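Local atomic coordinates of lytic Polysaccharide Monooxygenase (Phytophthora infestans, PDB entry 6Z5Y), a protein that probably uses a bound copper ion to cleave pectin in plant cell walls oxidatively, as a secreted lytic polysaccharide monooxygenase of a plant pathogen. Residues G29-S34 with L41-E46; K35-L40 with D114-Y119; A88-G93 with F147-L152; A151-K156 with V160-K165. One frame throughout, in Å; residues are numbered along the deposited sequence. Where two conformers were deposited one is given.

The four contacts illustrate how a metal site is framed in a copper-binding domain, one part of a longer secreted protein. Interactions 1 and 2 share helix 36-47, with centres about 12 Å apart: the first packs the helix on its preceding loop, the second ties Asp37 of that helix to helix 115-119. Interactions 3 and 4 share Ala151 and Leu152 of strand 143-155. Arg154, in interaction 4, hydrogen-bonds Ser34 of interaction 1 and Gly36 of interaction 2. The side chain of Tyr164 lies about 3 Å from the copper, that of Trp149 about 5 Å and that of Gln116 about 9 Å; in interaction 1, the Trp31 side chain is about 12 Å from that of His96.

Interaction 1: residues G29-S34 with L41-E46; sequences GGWDES and LATFKE
Thr43, on helix 36-47, presses its side chain against the indole of Trp31 in the loop just before that helix. Its CB already lies 3.9 Å from Trp31 CE3, and beyond it the two branches part. A chi1 of -58° sets OG1 beside the backbone N and leaves CG2 anti to it, over the middle of one indole face. From Thr43 CG2 to the centroid of the Trp31 six-membered ring is 3.6 Å, 15° off the ring normal, a CH-pi contact. OG1 turns toward the loop, where Thr43 OG1 comes within 3.7 Å of Ser34 CB, but its hydrogen bond goes to Gly39 O one turn back in its own helix. The far corner of the indole passes to the next residue, Trp31 CH2 lying 3.9 Å from Phe44 CB. Inside the loop, Ser34 OG donates to Trp31 O over 2.6 Å, tying the turn that carries the indole. Trp31 NE1 is hydrogen-bonded to Trp27 O. Arg154 of strand 143-155 bonds both Trp31 O and Ser34 OG, and Trp31 meets Trp161 of strand 158-170 edge-to-face, so the Trp31 indole packs against both helix 36-47 and the hairpin of strands 143-155 and 158-170.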
# COMPACT_ATOMS: atom_id res chain seq x y z
N GLY A 29 5.90 1.38 21.99
CA GLY A 29 4.65 1.66 22.72
C GLY A 29 3.86 0.41 23.02
O GLY A 29 4.36 -0.72 22.85
N GLY A 30 2.61 0.60 23.40
CA GLY A 30 1.80 -0.48 24.00
C GLY A 30 0.94 -1.22 23.01
O GLY A 30 -0.23 -1.51 23.30
N TRP A 31 1.51 -1.58 21.87
CA TRP A 31 0.78 -2.31 20.81
C TRP A 31 0.09 -3.56 21.37
O TRP A 31 -1.12 -3.74 21.15
CB TRP A 31 1.77 -2.72 19.72
CG TRP A 31 2.48 -1.57 19.09
CD1 TRP A 31 3.68 -1.02 19.42
CD2 TRP A 31 2.01 -0.81 17.97
NE1 TRP A 31 3.96 0.05 18.62
CE2 TRP A 31 2.96 0.19 17.70
CE3 TRP A 31 0.86 -0.87 17.19
CZ2 TRP A 31 2.81 1.09 16.64
CZ3 TRP A 31 0.71 0.00 16.14
CH2 TRP A 31 1.67 0.99 15.88
N ASP A 32 0.81 -4.37 22.14
CA ASP A 32 0.30 -5.71 22.54
C ASP A 32 -0.70 -5.59 23.68
O ASP A 32 -1.46 -6.54 23.85
CB ASP A 32 1.46 -6.61 22.92
CG ASP A 32 2.20 -6.99 21.68
OD1 ASP A 32 1.64 -6.84 20.60
OD2 ASP A 32 3.30 -7.47 21.81
N GLU A 33 -0.72 -4.46 24.37
CA GLU A 33 -1.68 -4.17 25.48
C GLU A 33 -3.00 -3.63 24.94
O GLU A 33 -3.99 -3.51 25.66
CB GLU A 33 -1.05 -3.16 26.44
CG GLU A 33 0.03 -3.78 27.31
CD GLU A 33 1.30 -4.20 26.62
OE1 GLU A 33 1.65 -5.42 26.67
OE2 GLU A 33 1.94 -3.32 26.02
N SER A 34 -3.01 -3.20 23.70
CA SER A 34 -4.24 -2.75 23.01
C SER A 34 -5.06 -3.96 22.59
O SER A 34 -4.50 -5.08 22.48
CB SER A 34 -3.93 -1.87 21.81
OG SER A 34 -3.49 -2.66 20.74
N LEU A 41 -4.91 0.52 15.45
CA LEU A 41 -4.99 1.83 14.76
C LEU A 41 -4.84 2.98 15.75
O LEU A 41 -4.24 4.00 15.41
CB LEU A 41 -6.34 1.90 14.06
CG LEU A 41 -6.42 1.00 12.83
CD1 LEU A 41 -7.85 0.80 12.40
CD2 LEU A 41 -5.61 1.55 11.67
N ALA A 42 -5.43 2.84 16.95
CA ALA A 42 -5.34 3.93 17.94
C ALA A 42 -3.90 4.09 18.43
O ALA A 42 -3.43 5.23 18.63
CB ALA A 42 -6.30 3.64 19.08
N THR A 43 -3.18 2.97 18.59
CA THR A 43 -1.76 3.00 19.01
C THR A 43 -0.94 3.68 17.90
O THR A 43 -0.14 4.56 18.18
CB THR A 43 -1.24 1.60 19.31
OG1 THR A 43 -2.03 1.00 20.36
CG2 THR A 43 0.22 1.65 19.72
N PHE A 44 -1.20 3.32 16.66
CA PHE A 44 -0.51 3.96 15.53
C PHE A 44 -0.75 5.48 15.57
O PHE A 44 0.19 6.27 15.43
CB PHE A 44 -0.99 3.31 14.23
CG PHE A 44 -0.22 3.79 13.04
CD1 PHE A 44 -0.56 4.97 12.39
CD2 PHE A 44 0.85 3.06 12.58
CE1 PHE A 44 0.18 5.41 11.32
CE2 PHE A 44 1.59 3.50 11.50
CZ PHE A 44 1.26 4.68 10.89
N LYS A 45 -2.01 5.88 15.72
CA LYS A 45 -2.36 7.31 15.75
C LYS A 45 -1.64 8.02 16.90
O LYS A 45 -1.16 9.14 16.72
CB LYS A 45 -3.87 7.46 15.83
CG LYS A 45 -4.29 8.91 15.90
CD LYS A 45 -5.76 9.06 15.74
CE LYS A 45 -6.17 10.51 15.85
NZ LYS A 45 -7.64 10.67 15.84
N GLU A 46 -1.59 7.38 18.06
CA GLU A 46 -0.96 7.96 19.27
C GLU A 46 0.53 8.16 19.05
O GLU A 46 1.08 9.20 19.46
CB GLU A 46 -1.14 7.06 20.50
CG GLU A 46 -0.41 7.57 21.73
CD GLU A 46 -0.57 6.70 22.97
OE1 GLU A 46 -1.45 5.81 22.99
OE2 GLU A 46 0.18 6.90 23.93

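Interaction 2: residues K35-L40 with D114-Y119; sequences KGDEGL and DCQSAY
Asp37 and Gln116 carry this contact between them, each with about 30 Å² of its own surface buried by the other segment, and they show how one polar bond can join two helices. Gln116 NE2 donates to Asp37 OD2 over 3.0 Å in a nearly straight bond, with an N-H...O angle of 166°. The two groups use it differently: the acceptor lies close to the amide plane of Gln116, whereas the nitrogen meets the carboxylate of Asp37 from above, 43° out of its plane. The side chains cross at about a right angle. Gln116 bridges the gap because its CG is anti to the backbone N (chi1 -179°) and the chain runs on extended, which carries the amide away from its helix and toward helix 36-47.

Two residues before Gln116, Asp114 occupies the N-cap position of helix 115-119, and its OD2 receives Ser117 OG at 2.7 Å and, weakly, Ser117 N. Its other oxygen, OD1, accepts from Gly98 N. Asp37 OD2 and Asp114 OD1 stand 6.6 Å apart, and the two carboxylates may together make the region between the helices negative. Next along the chain, the disulfide of Cys115 with Cys100 fastens helix 115-119 to strand 100-104. Asp37, Asp114 and Gln116 all touch Ala97, next to the copper ligand His96. The side chain of Gln116 is about 5 Å from that of His96, so the bond belongs to the surface surroundings of a copper site of the histidine-brace kind known from lytic polysaccharide monooxygenases.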
# COMPACT_ATOMS: atom_id res chain seq x y z
N LYS A 35 -6.33 -3.74 22.32
CA LYS A 35 -7.21 -4.83 21.84
C LYS A 35 -7.82 -4.50 20.48
O LYS A 35 -8.24 -3.38 20.20
CB LYS A 35 -8.32 -5.06 22.85
CG LYS A 35 -7.87 -5.78 24.11
N GLY A 36 -7.87 -5.52 19.65
CA GLY A 36 -8.57 -5.43 18.37
C GLY A 36 -7.82 -4.62 17.33
O GLY A 36 -6.78 -3.99 17.61
N ASP A 37 -8.39 -4.60 16.15
CA ASP A 37 -7.86 -3.73 15.10
C ASP A 37 -7.99 -2.27 15.53
O ASP A 37 -7.16 -1.45 15.18
CB ASP A 37 -8.57 -3.99 13.78
CG ASP A 37 -8.14 -5.28 13.12
OD1 ASP A 37 -7.10 -5.84 13.51
OD2 ASP A 37 -8.82 -5.68 12.17
N GLU A 38 -9.05 -1.94 16.27
CA GLU A 38 -9.24 -0.55 16.71
C GLU A 38 -8.05 -0.16 17.57
O GLU A 38 -7.59 0.98 17.48
CB GLU A 38 -10.54 -0.40 17.50
CG GLU A 38 -11.77 -0.74 16.72
CD GLU A 38 -12.17 -2.21 16.60
OE1 GLU A 38 -11.42 -3.08 17.06
OE2 GLU A 38 -13.28 -2.47 16.07
N GLY A 39 -7.63 -1.07 18.45
CA GLY A 39 -6.49 -0.75 19.32
C GLY A 39 -5.19 -0.58 18.54
O GLY A 39 -4.39 0.29 18.87
N LEU A 40 -5.00 -1.40 17.50
CA LEU A 40 -3.78 -1.26 16.67
C LEU A 40 -3.78 0.12 16.02
O LEU A 40 -2.76 0.81 16.01
CB LEU A 40 -3.75 -2.33 15.57
CG LEU A 40 -3.58 -3.76 16.06
CD1 LEU A 40 -3.64 -4.74 14.90
CD2 LEU A 40 -2.29 -3.93 16.82
N ASP A 114 -6.90 3.75 7.32
CA ASP A 114 -7.27 2.34 7.56
C ASP A 114 -7.97 1.79 6.31
O ASP A 114 -9.18 1.84 6.18
CB ASP A 114 -8.16 2.16 8.77
CG ASP A 114 -8.51 0.70 8.98
OD1 ASP A 114 -7.60 -0.12 8.87
OD2 ASP A 114 -9.69 0.42 9.26
N CYS A 115 -7.17 1.28 5.41
CA CYS A 115 -7.71 0.80 4.14
C CYS A 115 -8.72 -0.32 4.31
O CYS A 115 -9.70 -0.35 3.52
CB CYS A 115 -6.60 0.47 3.17
SG CYS A 115 -5.79 2.03 2.75
N GLN A 116 -8.60 -1.13 5.33
CA GLN A 116 -9.55 -2.22 5.61
C GLN A 116 -10.98 -1.68 5.71
O GLN A 116 -11.89 -2.30 5.16
CB GLN A 116 -9.13 -2.93 6.89
CG GLN A 116 -10.04 -4.09 7.26
CD GLN A 116 -9.53 -4.88 8.44
OE1 GLN A 116 -9.15 -6.03 8.28
NE2 GLN A 116 -9.48 -4.23 9.60
N SER A 117 -11.18 -0.60 6.46
CA SER A 117 -12.53 -0.07 6.67
C SER A 117 -12.96 0.78 5.48
O SER A 117 -14.14 0.89 5.23
CB SER A 117 -12.66 0.66 7.98
OG SER A 117 -11.73 1.71 8.13
N ALA A 118 -12.05 1.37 4.73
CA ALA A 118 -12.42 2.33 3.68
C ALA A 118 -12.79 1.64 2.37
O ALA A 118 -13.60 2.20 1.63
CB ALA A 118 -11.31 3.30 3.46
N TYR A 119 -12.12 0.54 2.04
CA TYR A 119 -12.10 0.01 0.65
C TYR A 119 -12.54 -1.43 0.54
O TYR A 119 -12.66 -1.88 -0.63
CB TYR A 119 -10.74 0.16 -0.00
CG TYR A 119 -10.29 1.59 0.04
CD1 TYR A 119 -11.01 2.60 -0.59
CD2 TYR A 119 -9.12 1.93 0.71
CE1 TYR A 119 -10.58 3.92 -0.49
CE2 TYR A 119 -8.66 3.22 0.76
CZ TYR A 119 -9.41 4.23 0.19
OH TYR A 119 -8.94 5.51 0.33

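Interaction 3: residues A88-G93 with F147-L152; sequences ATFSRG and FYWLAL
The outer end of the Phe90 ring meets both Phe147 and Trp149, which project from alternate positions of strand 143-155. With Trp149 the meeting is offset edge-to-face: the phenyl edge is turned to the indole face, the planes standing at 78°, and Phe90 CZ is 3.7 Å from Trp149 CZ3. With Phe147 the rings are oblique, their planes 58° apart, and the closest approach is Phe90 CE1 to Phe147 CE2, again 3.7 Å. Two positions apart, Phe147 and Trp149 leave the same face of the sheet; with CG anti to the backbone N (chi1 175° in Phe147, much the same in Trp149) both rings reach toward strand 88-90. This aromatic cluster fills part of the interior between a three-stranded and a five-stranded antiparallel sheet, consistent with the beta-sandwich core of lytic polysaccharide monooxygenases. Phe130, from the strand beside 88-90, meets both Phe90 and Phe147 and extends the cluster. On strand 100-104, Cys100 packs against Phe147 and Trp149, and Ile102 against Phe147. Over one face of Trp149, toward its rim, lies Ala151 CB. Trp149 also stacks on the copper-site residue Tyr164, and its side chain is about 5 Å from the metal.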
# COMPACT_ATOMS: atom_id res chain seq x y z
N ALA A 88 -8.58 1.88 -8.61
CA ALA A 88 -7.61 0.78 -8.68
C ALA A 88 -8.26 -0.39 -7.96
O ALA A 88 -8.96 -0.17 -6.98
CB ALA A 88 -6.26 1.16 -8.08
N THR A 89 -8.01 -1.59 -8.40
CA THR A 89 -8.66 -2.76 -7.81
C THR A 89 -7.62 -3.66 -7.17
O THR A 89 -6.64 -4.02 -7.81
CB THR A 89 -9.45 -3.52 -8.86
OG1 THR A 89 -10.32 -2.62 -9.52
CG2 THR A 89 -10.28 -4.63 -8.26
N PHE A 90 -7.88 -4.05 -5.92
CA PHE A 90 -7.00 -4.98 -5.22
C PHE A 90 -7.24 -6.40 -5.71
O PHE A 90 -8.29 -6.73 -6.31
CB PHE A 90 -7.22 -4.87 -3.72
CG PHE A 90 -6.00 -5.09 -2.85
CD1 PHE A 90 -4.79 -4.48 -3.14
CD2 PHE A 90 -6.10 -5.86 -1.72
CE1 PHE A 90 -3.70 -4.61 -2.29
CE2 PHE A 90 -5.02 -5.96 -0.86
CZ PHE A 90 -3.82 -5.36 -1.15
N SER A 91 -6.32 -7.28 -5.38
CA SER A 91 -6.38 -8.68 -5.86
C SER A 91 -7.39 -9.49 -5.05
O SER A 91 -7.76 -10.57 -5.52
CB SER A 91 -5.01 -9.33 -5.80
OG SER A 91 -4.57 -9.46 -4.45
N ARG A 92 -7.80 -8.99 -3.90
CA ARG A 92 -8.67 -9.69 -2.96
C ARG A 92 -9.24 -8.62 -2.06
O ARG A 92 -9.01 -7.41 -2.27
CB ARG A 92 -7.88 -10.77 -2.21
CG ARG A 92 -6.69 -10.22 -1.44
CD ARG A 92 -6.16 -11.16 -0.37
NE ARG A 92 -5.73 -12.43 -0.96
CZ ARG A 92 -5.74 -13.60 -0.34
NH1 ARG A 92 -6.10 -13.69 0.91
NH2 ARG A 92 -5.40 -14.66 -1.03
N GLY A 93 -9.96 -9.03 -1.03
CA GLY A 93 -10.38 -8.11 0.02
C GLY A 93 -9.24 -7.79 0.94
O GLY A 93 -8.21 -8.50 0.96
N PHE A 147 2.08 1.70 -4.75
CA PHE A 147 1.17 1.36 -3.64
C PHE A 147 2.01 1.03 -2.43
O PHE A 147 3.00 0.28 -2.55
CB PHE A 147 0.33 0.16 -4.04
CG PHE A 147 -0.57 -0.39 -2.96
CD1 PHE A 147 -1.62 0.37 -2.49
CD2 PHE A 147 -0.31 -1.62 -2.37
CE1 PHE A 147 -2.47 -0.17 -1.52
CE2 PHE A 147 -1.14 -2.14 -1.39
CZ PHE A 147 -2.22 -1.41 -0.97
N TYR A 148 1.60 1.55 -1.29
CA TYR A 148 2.23 1.25 0.01
C TYR A 148 1.12 0.91 0.98
O TYR A 148 0.15 1.68 1.08
CB TYR A 148 2.99 2.45 0.52
CG TYR A 148 4.13 2.93 -0.34
CD1 TYR A 148 3.93 3.78 -1.41
CD2 TYR A 148 5.44 2.53 -0.07
CE1 TYR A 148 5.02 4.20 -2.19
CE2 TYR A 148 6.52 2.94 -0.83
CZ TYR A 148 6.30 3.77 -1.90
OH TYR A 148 7.35 4.23 -2.67
N TRP A 149 1.33 -0.13 1.75
CA TRP A 149 0.36 -0.54 2.78
C TRP A 149 1.16 -1.03 3.98
O TRP A 149 2.00 -1.94 3.84
CB TRP A 149 -0.56 -1.63 2.24
CG TRP A 149 -1.58 -2.20 3.18
CD1 TRP A 149 -2.19 -1.59 4.23
CD2 TRP A 149 -2.15 -3.51 3.06
NE1 TRP A 149 -3.08 -2.46 4.81
CE2 TRP A 149 -3.10 -3.63 4.09
CE3 TRP A 149 -1.96 -4.57 2.17
CZ2 TRP A 149 -3.86 -4.80 4.26
CZ3 TRP A 149 -2.69 -5.72 2.35
CH2 TRP A 149 -3.62 -5.84 3.37
N LEU A 150 0.93 -0.41 5.12
CA LEU A 150 1.50 -0.88 6.39
C LEU A 150 0.39 -1.59 7.14
O LEU A 150 -0.49 -0.95 7.73
CB LEU A 150 2.02 0.30 7.17
CG LEU A 150 2.78 -0.09 8.44
CD1 LEU A 150 4.11 -0.68 8.08
CD2 LEU A 150 2.90 1.05 9.41
N ALA A 151 0.41 -2.93 7.03
CA ALA A 151 -0.60 -3.74 7.70
C ALA A 151 -0.15 -3.98 9.13
O ALA A 151 1.03 -4.21 9.42
CB ALA A 151 -0.78 -5.04 6.96
N LEU A 152 -1.10 -3.87 10.03
CA LEU A 152 -0.92 -4.07 11.48
C LEU A 152 -1.64 -5.37 11.82
O LEU A 152 -2.84 -5.50 11.53
CB LEU A 152 -1.52 -2.88 12.23
CG LEU A 152 -1.08 -1.50 11.75
CD1 LEU A 152 -1.92 -0.45 12.46
CD2 LEU A 152 0.41 -1.28 12.01

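Interaction 4: residues A151-K156 with V160-K165; sequences ALQRLK and VWQAYK
Leu152 and Trp161 face each other as a non-hydrogen-bonded pair of an antiparallel hairpin, with their side chains lying side by side. Leu152 CD2 comes within 3.4 Å of Trp161 CD1, a close apolar touch. The cross-strand pairing puts both on one face of the sheet, and in both CG is anti to the carbonyl carbon (chi1 -51° in Leu152). On the opposite face of the sheet, Ala151 CB meets the edge of the Tyr164 ring, 3.7 Å from CE1. Farther out, toward the turn, Leu155 CD1 lies 3.9 Å from Val160 CG2.

Around these side chains runs the backbone ladder. Ala151 pairs with Gln162 and Gln153 with Val160, each through two hydrogen bonds; the shortest is Val160 N to Gln153 O at 2.8 Å.

The polar edge is on the face of Ala151 and Tyr164. Gln162 NE2 makes a weak, strongly bent bond to Gln153 OE1 (3.1 Å, N-H...O angle 126°). Since Gln153 is deposited in two conformers, this link is doubtful. The Gln153 side chain also lies about 3 Å from that of the copper ligand His96. Glu22 of strand 21-23 gives Gln162 NE2 another acceptor. Tyr164 OH donates to Gln162 OE1 over 2.7 Å, coming from above the carbonyl plane, 50° out of it.

Tyr164 belongs to the copper site with His1 and His96, and its hydroxyl is also hydrogen-bonded to His1 N. Gln162 is thus placed as a second-shell residue, and its amide, held at NE2 by Glu22, is consistent with steadying the Tyr164 hydroxyl beside the copper.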
# COMPACT_ATOMS: atom_id res chain seq x y z
N ALA A 151 0.41 -2.93 7.03
CA ALA A 151 -0.60 -3.74 7.70
C ALA A 151 -0.15 -3.98 9.13
O ALA A 151 1.03 -4.21 9.42
CB ALA A 151 -0.78 -5.04 6.96
N LEU A 152 -1.10 -3.87 10.03
CA LEU A 152 -0.92 -4.07 11.48
C LEU A 152 -1.64 -5.37 11.82
O LEU A 152 -2.84 -5.50 11.53
CB LEU A 152 -1.52 -2.88 12.23
CG LEU A 152 -1.08 -1.50 11.75
CD1 LEU A 152 -1.92 -0.45 12.46
CD2 LEU A 152 0.41 -1.28 12.01
N GLN A 153 -0.94 -6.35 12.39
CA GLN A 153 -1.61 -7.65 12.66
C GLN A 153 -1.01 -8.21 13.94
O GLN A 153 0.11 -7.86 14.33
CB GLN A 153 -1.53 -8.66 11.49
CG GLN A 153 -2.24 -10.00 11.73
CD GLN A 153 -2.18 -10.96 10.55
OE1 GLN A 153 -1.24 -10.93 9.75
NE2 GLN A 153 -3.17 -11.84 10.47
N ARG A 154 -1.82 -9.01 14.62
CA ARG A 154 -1.40 -9.76 15.82
C ARG A 154 -1.18 -11.22 15.44
O ARG A 154 -2.09 -11.86 14.89
CB ARG A 154 -2.45 -9.62 16.91
CG ARG A 154 -2.82 -8.19 17.23
CD ARG A 154 -3.94 -8.12 18.23
NE ARG A 154 -4.48 -6.78 18.39
CZ ARG A 154 -4.04 -5.86 19.25
NH1 ARG A 154 -2.99 -6.13 20.00
NH2 ARG A 154 -4.60 -4.67 19.35
N LEU A 155 0.02 -11.70 15.68
CA LEU A 155 0.41 -13.10 15.46
C LEU A 155 0.79 -13.68 16.81
O LEU A 155 1.74 -13.19 17.43
CB LEU A 155 1.59 -13.18 14.50
CG LEU A 155 1.28 -12.65 13.12
CD1 LEU A 155 2.48 -12.79 12.21
CD2 LEU A 155 0.06 -13.34 12.51
N LYS A 156 -0.03 -14.57 17.30
CA LYS A 156 0.12 -15.15 18.66
C LYS A 156 0.28 -14.07 19.71
O LYS A 156 1.14 -14.24 20.60
CB LYS A 156 1.35 -16.03 18.74
CG LYS A 156 1.32 -17.17 17.76
CD LYS A 156 2.48 -18.02 18.08
CE LYS A 156 2.58 -19.28 17.27
NZ LYS A 156 3.56 -20.19 17.91
N VAL A 160 2.75 -7.28 14.84
CA VAL A 160 3.77 -7.08 13.79
C VAL A 160 3.27 -6.02 12.83
O VAL A 160 2.08 -5.71 12.76
CB VAL A 160 4.06 -8.37 13.02
CG1 VAL A 160 4.63 -9.41 13.96
CG2 VAL A 160 2.87 -8.93 12.25
N TRP A 161 4.23 -5.48 12.11
CA TRP A 161 4.01 -4.64 10.93
C TRP A 161 4.37 -5.47 9.70
O TRP A 161 5.46 -6.05 9.63
CB TRP A 161 4.88 -3.39 10.99
CG TRP A 161 4.49 -2.34 11.99
CD1 TRP A 161 3.53 -2.40 12.95
CD2 TRP A 161 5.07 -1.02 12.10
NE1 TRP A 161 3.48 -1.20 13.62
CE2 TRP A 161 4.37 -0.33 13.09
CE3 TRP A 161 6.05 -0.35 11.39
CZ2 TRP A 161 4.65 0.98 13.43
CZ3 TRP A 161 6.33 0.97 11.72
CH2 TRP A 161 5.63 1.61 12.73
N GLN A 162 3.47 -5.52 8.71
CA GLN A 162 3.76 -6.13 7.42
C GLN A 162 3.78 -5.02 6.37
O GLN A 162 2.87 -4.20 6.32
CB GLN A 162 2.71 -7.15 7.05
CG GLN A 162 2.69 -8.35 7.97
CD GLN A 162 1.47 -9.21 7.76
OE1 GLN A 162 0.54 -8.86 7.04
NE2 GLN A 162 1.46 -10.34 8.43
N ALA A 163 4.80 -5.01 5.55
CA ALA A 163 4.95 -4.01 4.50
C ALA A 163 4.56 -4.63 3.18
O ALA A 163 5.20 -5.59 2.75
CB ALA A 163 6.37 -3.52 4.43
N TYR A 164 3.62 -3.97 2.49
CA TYR A 164 3.24 -4.36 1.13
C TYR A 164 3.57 -3.17 0.24
O TYR A 164 3.19 -2.03 0.54
CB TYR A 164 1.75 -4.69 1.05
CG TYR A 164 1.34 -5.86 1.90
CD1 TYR A 164 1.05 -5.67 3.23
CD2 TYR A 164 1.26 -7.14 1.38
CE1 TYR A 164 0.69 -6.72 4.04
CE2 TYR A 164 0.93 -8.22 2.20
CZ TYR A 164 0.62 -7.99 3.53
OH TYR A 164 0.29 -9.06 4.34
N LYS A 165 4.25 -3.45 -0.87
CA LYS A 165 4.63 -2.45 -1.84
C LYS A 165 4.41 -3.01 -3.22
O LYS A 165 4.82 -4.13 -3.52
CB LYS A 165 6.10 -2.07 -1.68
CG LYS A 165 6.39 -1.20 -0.47
CD LYS A 165 7.86 -1.02 -0.20
CE LYS A 165 8.44 -2.19 0.55
NZ LYS A 165 9.92 -2.13 0.59